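Local coordinates for protein aminotransferase, classes I and II (Silicibacter pomeroyi DSS-3, PDB 3H14) that probably transfers amino groups between amino acids and 2-oxo acids, such as L-aspartate and 2-oxoglutarate, using pyridoxal 5'-phosphate as its cofactor, at residues A[71-76]-A[270-275]; A[174-179]-A[307-312]; A[200-205]-A[223-228]. All coordinates share one frame; numbering follows the deposited sequence.

Interaction 3 sits in the middle of the large domain, where strand 196-200 ends beside strand 223-227 of its seven-stranded sheet and where this family normally holds pyridoxal phosphate. Interaction 1 packs directly against it: the F228 ring follows the strand of 223-228 and meets the helix pair, with F228 CZ 3.9 Å from A271 CB and F228 CE1 3.9 Å from L275 CG. Interaction 2 lies 15 Å from interaction 3 between centres, about 6 Å at the nearest atoms, and joins the large domain to the small one. Interactions 1 and 2 stay apart, about 17 Å between nearest atoms, with interaction 3 in touch with the first alone.

Interaction 1: residues A[71-76]-A[270-275]; sequences PALRQR and AALAAL. With GOL (glycerol), chain B.
The R76 guanidinium has the CB of L275 over one face, 3.9 Å above the plane and offset toward the rim, while O1 of a glycerol lies at its edge in the plane. The contact packs together two helices of the large domain of this fold-type I aminotransferase: 71-76 begins helix 71-85, and 270-275 lies on the later part of helix 265-274. The axes of the two short segments cross at 31° and are 9.4 Å apart at closest approach. The glycerol, probably from the crystallisation liquor, bridges the two segments. R76 NH1 donates to its O1 at 3.0 Å with an angle of 160°, NH2 gives a more bent bond to O2, and glycerol O3 donates to L275 O at 2.7 Å. R76 NE forms a salt bridge with D276, so the guanidinium is gripped from more than one direction; D278 and E83 are also hydrogen-bonded to the glycerol. The R76 chain leaves with CG opposite the backbone N (chi1 -174°) and bends at chi2, sliding past L275 in the opposite direction, with R76 CG 3.5 Å from L275 CD1. Farther along, L272 reaches back to the first turn of 71-76, its CD2 3.9 Å from A72 CB. L73 pushes its CD1 to within 3.5 Å of L272 N and crosses L275 at about a right angle, the methyls L73 CD1 and L275 CD1 meeting at 3.5 Å, closer than two methyls normally sit.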
loop_
_atom_site.group_PDB
_atom_site.type_symbol
_atom_site.label_atom_id
_atom_site.label_comp_id
_atom_site.label_asym_id
_atom_site.label_seq_id
_atom_site.Cartn_x
_atom_site.Cartn_y
_atom_site.Cartn_z
ATOM N N PRO A 71 -6.738 23.267 -9.024
ATOM C CA PRO A 71 -5.406 23.804 -9.346
ATOM C C PRO A 71 -4.466 24.027 -8.144
ATOM O O PRO A 71 -3.283 23.721 -8.222
ATOM C CB PRO A 71 -5.741 25.150 -10.029
ATOM C CG PRO A 71 -7.105 24.896 -10.650
ATOM C CD PRO A 71 -7.822 24.075 -9.641
ATOM N N ALA A 72 -4.975 24.585 -7.053
ATOM C CA ALA A 72 -4.163 24.770 -5.844
ATOM C C ALA A 72 -3.626 23.436 -5.286
ATOM O O ALA A 72 -2.526 23.389 -4.762
ATOM C CB ALA A 72 -4.957 25.497 -4.767
ATOM N N LEU A 73 -4.424 22.380 -5.361
ATOM C CA LEU A 73 -3.991 21.043 -4.874
ATOM C C LEU A 73 -2.926 20.407 -5.758
ATOM O O LEU A 73 -1.903 19.942 -5.273
ATOM C CB LEU A 73 -5.196 20.123 -4.730
ATOM C CG LEU A 73 -4.917 18.719 -4.154
ATOM C CD1 LEU A 73 -4.242 18.765 -2.781
ATOM C CD2 LEU A 73 -6.221 17.962 -4.099
ATOM N N ARG A 74 -3.141 20.439 -7.058
ATOM C CA ARG A 74 -2.079 20.100 -8.027
ATOM C C ARG A 74 -0.778 20.856 -7.794
ATOM O O ARG A 74 0.298 20.284 -7.803
ATOM C CB ARG A 74 -2.564 20.364 -9.445
ATOM C CG ARG A 74 -3.736 19.482 -9.850
ATOM C CD ARG A 74 -4.282 19.881 -11.206
ATOM N NE ARG A 74 -3.537 19.260 -12.276
ATOM C CZ ARG A 74 -3.685 19.521 -13.567
ATOM N NH1 ARG A 74 -4.519 20.474 -13.995
ATOM N NH2 ARG A 74 -2.949 18.845 -14.436
ATOM N N GLN A 75 -0.881 22.162 -7.609
ATOM C CA GLN A 75 0.268 23.000 -7.309
ATOM C C GLN A 75 0.934 22.624 -5.984
ATOM O O GLN A 75 2.167 22.618 -5.874
ATOM C CB GLN A 75 -0.186 24.471 -7.276
ATOM C CG GLN A 75 -0.375 25.052 -8.664
ATOM C CD GLN A 75 -1.331 26.244 -8.725
ATOM O OE1 GLN A 75 -1.575 26.926 -7.720
ATOM N NE2 GLN A 75 -1.874 26.499 -9.915
ATOM N N ARG A 76 0.124 22.324 -4.973
ATOM C CA ARG A 76 0.677 21.944 -3.660
ATOM C C ARG A 76 1.405 20.602 -3.689
ATOM O O ARG A 76 2.402 20.419 -2.999
ATOM C CB ARG A 76 -0.407 21.898 -2.580
ATOM C CG ARG A 76 0.109 21.645 -1.146
ATOM C CD ARG A 76 1.046 22.753 -0.663
ATOM N NE ARG A 76 1.655 22.453 0.627
ATOM C CZ ARG A 76 2.717 21.675 0.806
ATOM N NH1 ARG A 76 3.301 21.064 -0.218
ATOM N NH2 ARG A 76 3.196 21.485 2.022
ATOM N N ALA A 270 -10.048 19.304 1.804
ATOM C CA ALA A 270 -9.357 18.741 2.972
ATOM C C ALA A 270 -7.895 18.355 2.671
ATOM O O ALA A 270 -7.025 18.573 3.509
ATOM C CB ALA A 270 -10.140 17.558 3.516
ATOM N N ALA A 271 -7.641 17.784 1.486
ATOM C CA ALA A 271 -6.307 17.274 1.159
ATOM C C ALA A 271 -5.341 18.425 0.971
ATOM O O ALA A 271 -4.190 18.382 1.404
ATOM C CB ALA A 271 -6.363 16.384 -0.102
ATOM N N LEU A 272 -5.809 19.482 0.318
ATOM C CA LEU A 272 -5.026 20.697 0.223
ATOM C C LEU A 272 -4.507 21.133 1.577
ATOM O O LEU A 272 -3.320 21.457 1.744
ATOM C CB LEU A 272 -5.893 21.815 -0.382
ATOM C CG LEU A 272 -5.245 23.169 -0.622
ATOM C CD1 LEU A 272 -3.959 23.032 -1.428
ATOM C CD2 LEU A 272 -6.297 24.076 -1.338
ATOM N N ALA A 273 -5.396 21.153 2.554
ATOM C CA ALA A 273 -5.020 21.569 3.896
ATOM C C ALA A 273 -4.116 20.529 4.595
ATOM O O ALA A 273 -3.187 20.898 5.304
ATOM C CB ALA A 273 -6.269 21.848 4.720
ATOM N N ALA A 274 -4.406 19.243 4.402
ATOM C CA ALA A 274 -3.647 18.148 5.047
ATOM C C ALA A 274 -2.175 18.246 4.730
ATOM O O ALA A 274 -1.308 17.960 5.582
ATOM C CB ALA A 274 -4.173 16.814 4.580
ATOM N N LEU A 275 -1.890 18.691 3.505
ATOM C CA LEU A 275 -0.511 18.851 3.044
ATOM C C LEU A 275 0.294 19.835 3.892
ATOM O O LEU A 275 1.525 19.768 3.932
ATOM C CB LEU A 275 -0.502 19.261 1.568
ATOM C CG LEU A 275 -0.787 18.104 0.602
ATOM C CD1 LEU A 275 -1.469 18.583 -0.697
ATOM C CD2 LEU A 275 0.514 17.350 0.315
HETATM C C1 GOL B . 6.140 18.548 1.827
HETATM O O1 GOL B . 5.658 19.513 0.909
HETATM C C2 GOL B . 5.223 18.368 3.038
HETATM O O2 GOL B . 4.876 19.601 3.629
HETATM C C3 GOL B . 3.943 17.654 2.609
HETATM O O3 GOL B . 2.992 17.577 3.654
#

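Interaction 2: residues A[174-179]-A[307-312]; sequences TGTMLD and IAPPDG
The backbone N of M177 donates to D311 OD2 at 2.9 Å and 156°, and D311 OD2 receives it on its anti lone pair, turned away from OD1. The same OD2 forms a salt bridge with R149 NE. With an alanine in place of D311, the M177 N-H and the R149 guanidinium would probably both be left without this acceptor, and the two loops would lose their side-chain tie. Alongside, G312 N donates to G175 O at 2.8 Å, in the carbonyl plane and on a lone pair, though the bond is bent to 133°. A water donates to both T174 O and A308 O, linking the first residue of 174-179 to the second of 307-312.

M177, a selenomethionine with CG anti to its carbonyl carbon (chi1 -71°), slides past D311 in the opposite direction, its SE 3.4 Å from D311 O and 3.6 Å from D311 CB. T176 CG2 is 3.4 Å from P309 O and 3.9 Å from P309 CG. A side chain would not fit at either glycine as the chain lies: one on G175, whose positive phi also favours glycine, would run into G312 O, and one on G312 into M177 SE. P310 centres an inverse gamma turn, and G175 closes the Asn-Pro-Thr-Gly sequence familiar from fold-type I aminotransferases, here tied to the loop that leads into strand 315-319 of the small domain.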
loop_
_atom_site.group_PDB
_atom_site.type_symbol
_atom_site.label_atom_id
_atom_site.label_comp_id
_atom_site.label_asym_id
_atom_site.label_seq_id
_atom_site.Cartn_x
_atom_site.Cartn_y
_atom_site.Cartn_z
ATOM N N THR A 174 5.209 -6.108 3.159
ATOM C CA THR A 174 6.538 -6.357 3.711
ATOM C C THR A 174 7.163 -5.158 4.358
ATOM O O THR A 174 8.014 -5.317 5.234
ATOM C CB THR A 174 7.504 -6.824 2.618
ATOM O OG1 THR A 174 7.618 -5.813 1.620
ATOM C CG2 THR A 174 7.037 -8.101 2.012
ATOM N N GLY A 175 6.764 -3.967 3.904
ATOM C CA GLY A 175 7.431 -2.737 4.232
ATOM C C GLY A 175 8.751 -2.487 3.530
ATOM O O GLY A 175 9.374 -1.458 3.770
ATOM N N THR A 176 9.194 -3.389 2.660
ATOM C CA THR A 176 10.526 -3.205 2.035
ATOM C C THR A 176 10.523 -2.059 1.009
ATOM O O THR A 176 9.483 -1.745 0.379
ATOM C CB THR A 176 11.069 -4.523 1.426
ATOM O OG1 THR A 176 10.252 -4.953 0.324
ATOM C CG2 THR A 176 11.092 -5.619 2.507
HETATM N N MSE A 177 11.692 -1.437 0.851
HETATM C CA MSE A 177 11.849 -0.319 -0.032
HETATM C C MSE A 177 12.903 -0.551 -1.103
HETATM O O MSE A 177 13.786 -1.394 -0.968
HETATM C CB MSE A 177 12.171 0.917 0.786
HETATM C CG MSE A 177 10.980 1.384 1.583
HETATM SE SE MSE A 177 11.433 2.652 2.988
HETATM C CE MSE A 177 11.751 4.187 1.793
ATOM N N LEU A 178 12.788 0.226 -2.165
ATOM C CA LEU A 178 13.734 0.208 -3.281
ATOM C C LEU A 178 14.586 1.452 -3.193
ATOM O O LEU A 178 14.068 2.586 -3.244
ATOM C CB LEU A 178 12.991 0.215 -4.609
ATOM C CG LEU A 178 12.219 -1.066 -4.898
ATOM C CD1 LEU A 178 11.157 -0.866 -5.975
ATOM C CD2 LEU A 178 13.157 -2.167 -5.269
ATOM N N ASP A 179 15.889 1.248 -3.067
ATOM C CA ASP A 179 16.796 2.377 -3.087
ATOM C C ASP A 179 17.008 2.828 -4.551
ATOM O O ASP A 179 16.472 2.214 -5.487
ATOM C CB ASP A 179 18.083 2.047 -2.332
ATOM C CG ASP A 179 18.964 0.993 -3.021
ATOM O OD1 ASP A 179 18.671 0.496 -4.142
ATOM O OD2 ASP A 179 19.986 0.650 -2.392
ATOM N N ILE A 307 11.555 -12.266 9.754
ATOM C CA ILE A 307 10.726 -11.187 9.205
ATOM C C ILE A 307 11.451 -10.471 8.087
ATOM O O ILE A 307 12.696 -10.370 8.061
ATOM C CB ILE A 307 10.263 -10.177 10.285
ATOM C CG1 ILE A 307 11.424 -9.336 10.828
ATOM C CG2 ILE A 307 9.558 -10.904 11.429
ATOM C CD1 ILE A 307 10.978 -8.088 11.546
ATOM N N ALA A 308 10.685 -10.013 7.120
ATOM C CA ALA A 308 11.257 -9.133 6.095
ATOM C C ALA A 308 11.628 -7.843 6.798
ATOM O O ALA A 308 11.011 -7.500 7.793
ATOM C CB ALA A 308 10.260 -8.889 4.993
ATOM N N PRO A 309 12.653 -7.128 6.306
ATOM C CA PRO A 309 13.075 -5.858 6.914
ATOM C C PRO A 309 12.007 -4.753 6.752
ATOM O O PRO A 309 11.668 -4.396 5.616
ATOM C CB PRO A 309 14.320 -5.503 6.123
ATOM C CG PRO A 309 14.165 -6.175 4.839
ATOM C CD PRO A 309 13.481 -7.474 5.141
ATOM N N PRO A 310 11.425 -4.273 7.871
ATOM C CA PRO A 310 10.340 -3.309 7.699
ATOM C C PRO A 310 10.901 -1.915 7.466
ATOM O O PRO A 310 10.985 -1.084 8.379
ATOM C CB PRO A 310 9.528 -3.459 8.988
ATOM C CG PRO A 310 10.594 -3.857 10.036
ATOM C CD PRO A 310 11.670 -4.609 9.293
ATOM N N ASP A 311 11.304 -1.670 6.219
ATOM C CA ASP A 311 12.011 -0.459 5.855
ATOM C C ASP A 311 11.100 0.781 5.988
ATOM O O ASP A 311 11.576 1.878 6.313
ATOM C CB ASP A 311 12.508 -0.515 4.403
ATOM C CG ASP A 311 13.515 -1.619 4.147
ATOM O OD1 ASP A 311 14.186 -2.077 5.092
ATOM O OD2 ASP A 311 13.636 -1.993 2.973
ATOM N N GLY A 312 9.824 0.593 5.684
ATOM C CA GLY A 312 8.852 1.689 5.606
ATOM C C GLY A 312 7.441 1.143 5.763
ATOM O O GLY A 312 7.242 -0.042 6.075
HETATM O O HOH W 1 8.447 -6.964 7.308
#

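Interaction 3: residues A[200-205]-A[223-228]; sequences DEIYHG and YVINSF
D200 and I225 form a parallel bridge, in which E201 N donates to I225 O at 2.9 Å and 165°, almost in line with the carbonyl, before 200-205 leaves the strand in a type I turn from E201 to H204. This is the end of strand 196-200 beside strand 223-227 in the large-domain sheet of a fold-type I aminotransferase. In relatives the aspartate of this Asp-Glu-Ile-Tyr sequence meets the pyridine nitrogen of the cofactor, and D200 probably does the same. Its OD1 accepts from I202 N at 3.0 Å, making an Asx turn, and its OD2 is hydrogen-bonded to Y128 OH, which together fix the carboxylate's rotation.

E201 crosses V224, its OE1 3.3 Å from V224 CG1; OE1 is also hydrogen-bonded to T214 OG1, and OE2 to S199 OG and A215 N, leaving the carboxylate well held in a buried place. CB of E201 lies over the centre of the H204 ring, 3.5 Å above its plane, and H204 ND1 is hydrogen-bonded to Y85 OH. I202, with CG1 opposite its carbonyl carbon (chi1 -76°), runs side by side with I225 and in the same direction, I202 CD1 4.2 Å from I225 CG2, its CG1 also reaching the CB of S227 at 4.1 Å. One water is shared by E201 OE1 and N226 ND2, a second by H204 O and N226 OD1. That amide oxygen also accepts from S227 N at 2.8 Å, in the carbonyl plane but steeply from the side, at a C=O...N angle of 99°.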
loop_
_atom_site.group_PDB
_atom_site.type_symbol
_atom_site.label_atom_id
_atom_site.label_comp_id
_atom_site.label_asym_id
_atom_site.label_seq_id
_atom_site.Cartn_x
_atom_site.Cartn_y
_atom_site.Cartn_z
ATOM N N ASP A 200 4.201 2.567 -7.458
ATOM C CA ASP A 200 3.224 2.748 -6.382
ATOM C C ASP A 200 4.000 3.350 -5.204
ATOM O O ASP A 200 4.879 2.717 -4.610
ATOM C CB ASP A 200 2.550 1.402 -6.047
ATOM C CG ASP A 200 1.572 1.485 -4.863
ATOM O OD1 ASP A 200 1.641 2.468 -4.096
ATOM O OD2 ASP A 200 0.761 0.548 -4.682
ATOM N N GLU A 201 3.707 4.606 -4.906
ATOM C CA GLU A 201 4.440 5.399 -3.927
ATOM C C GLU A 201 3.477 5.806 -2.793
ATOM O O GLU A 201 3.724 6.753 -2.047
ATOM C CB GLU A 201 5.115 6.585 -4.625
ATOM C CG GLU A 201 6.040 6.073 -5.752
ATOM C CD GLU A 201 6.989 7.074 -6.399
ATOM O OE1 GLU A 201 6.940 8.309 -6.118
ATOM O OE2 GLU A 201 7.791 6.581 -7.242
ATOM N N ILE A 202 2.404 5.027 -2.660
ATOM C CA ILE A 202 1.305 5.312 -1.728
ATOM C C ILE A 202 1.786 5.460 -0.277
ATOM O O ILE A 202 1.275 6.294 0.472
ATOM C CB ILE A 202 0.184 4.230 -1.928
ATOM C CG1 ILE A 202 -0.556 4.581 -3.229
ATOM C CG2 ILE A 202 -0.845 4.095 -0.714
ATOM C CD1 ILE A 202 -1.412 3.502 -3.793
ATOM N N TYR A 203 2.811 4.712 0.107
ATOM C CA TYR A 203 3.299 4.784 1.506
ATOM C C TYR A 203 4.457 5.760 1.726
ATOM O O TYR A 203 4.943 5.873 2.854
ATOM C CB TYR A 203 3.691 3.377 2.037
ATOM C CG TYR A 203 2.513 2.474 2.253
ATOM C CD1 TYR A 203 1.825 2.488 3.472
ATOM C CD2 TYR A 203 2.069 1.613 1.247
ATOM C CE1 TYR A 203 0.717 1.672 3.674
ATOM C CE2 TYR A 203 0.979 0.796 1.443
ATOM C CZ TYR A 203 0.307 0.842 2.670
ATOM O OH TYR A 203 -0.761 0.044 2.901
ATOM N N HIS A 204 4.899 6.472 0.684
ATOM C CA HIS A 204 5.855 7.580 0.880
ATOM C C HIS A 204 5.419 8.539 1.994
ATOM O O HIS A 204 4.265 8.893 2.093
ATOM C CB HIS A 204 6.086 8.363 -0.415
ATOM C CG HIS A 204 6.938 7.629 -1.402
ATOM N ND1 HIS A 204 7.733 8.265 -2.326
ATOM C CD2 HIS A 204 7.134 6.301 -1.585
ATOM C CE1 HIS A 204 8.365 7.355 -3.055
ATOM N NE2 HIS A 204 8.015 6.156 -2.627
ATOM N N GLY A 205 6.379 8.981 2.804
ATOM C CA GLY A 205 6.109 9.728 4.013
ATOM C C GLY A 205 6.261 8.867 5.264
ATOM O O GLY A 205 6.754 9.338 6.292
ATOM N N TYR A 223 4.392 6.117 -14.765
ATOM C CA TYR A 223 3.225 6.611 -14.030
ATOM C C TYR A 223 3.557 6.439 -12.552
ATOM O O TYR A 223 3.993 5.371 -12.146
ATOM C CB TYR A 223 1.985 5.806 -14.372
ATOM C CG TYR A 223 1.247 6.254 -15.607
ATOM C CD1 TYR A 223 1.945 6.697 -16.750
ATOM C CD2 TYR A 223 -0.124 6.220 -15.658
ATOM C CE1 TYR A 223 1.276 7.086 -17.906
ATOM C CE2 TYR A 223 -0.802 6.621 -16.794
ATOM C CZ TYR A 223 -0.074 7.057 -17.925
ATOM O OH TYR A 223 -0.726 7.464 -19.064
ATOM N N VAL A 224 3.389 7.487 -11.763
ATOM C CA VAL A 224 3.521 7.390 -10.287
ATOM C C VAL A 224 2.099 7.475 -9.695
ATOM O O VAL A 224 1.281 8.355 -10.107
ATOM C CB VAL A 224 4.421 8.508 -9.728
ATOM C CG1 VAL A 224 4.355 8.586 -8.188
ATOM C CG2 VAL A 224 5.849 8.331 -10.153
ATOM N N ILE A 225 1.802 6.563 -8.767
ATOM C CA ILE A 225 0.470 6.473 -8.133
ATOM C C ILE A 225 0.648 6.785 -6.643
ATOM O O ILE A 225 1.542 6.258 -6.006
ATOM C CB ILE A 225 -0.195 5.064 -8.321
ATOM C CG1 ILE A 225 -0.183 4.608 -9.799
ATOM C CG2 ILE A 225 -1.623 5.018 -7.666
ATOM C CD1 ILE A 225 -0.779 5.587 -10.803
ATOM N N ASN A 226 -0.183 7.689 -6.120
ATOM C CA ASN A 226 -0.150 8.029 -4.716
ATOM C C ASN A 226 -1.560 8.292 -4.178
ATOM O O ASN A 226 -2.563 8.210 -4.883
ATOM C CB ASN A 226 0.767 9.204 -4.456
ATOM C CG ASN A 226 1.620 9.033 -3.186
ATOM O OD1 ASN A 226 1.110 8.736 -2.088
ATOM N ND2 ASN A 226 2.933 9.293 -3.329
ATOM N N SER A 227 -1.613 8.572 -2.890
ATOM C CA SER A 227 -2.869 8.641 -2.162
ATOM C C SER A 227 -2.665 9.496 -0.919
ATOM O O SER A 227 -1.529 9.620 -0.407
ATOM C CB SER A 227 -3.290 7.238 -1.738
ATOM O OG SER A 227 -4.566 7.236 -1.068
ATOM N N PHE A 228 -3.772 10.055 -0.426
ATOM C CA PHE A 228 -3.787 10.736 0.872
ATOM C C PHE A 228 -4.189 9.805 2.012
ATOM O O PHE A 228 -4.346 10.263 3.142
ATOM C CB PHE A 228 -4.720 11.947 0.808
ATOM C CG PHE A 228 -4.200 13.026 -0.077
ATOM C CD1 PHE A 228 -3.271 13.924 0.418
ATOM C CD2 PHE A 228 -4.579 13.120 -1.405
ATOM C CE1 PHE A 228 -2.763 14.912 -0.359
ATOM C CE2 PHE A 228 -4.068 14.130 -2.223
ATOM C CZ PHE A 228 -3.142 15.012 -1.705
HETATM O O HOH W 2 5.192 9.976 -4.992
HETATM O O HOH W 3 2.877 9.974 -0.338
#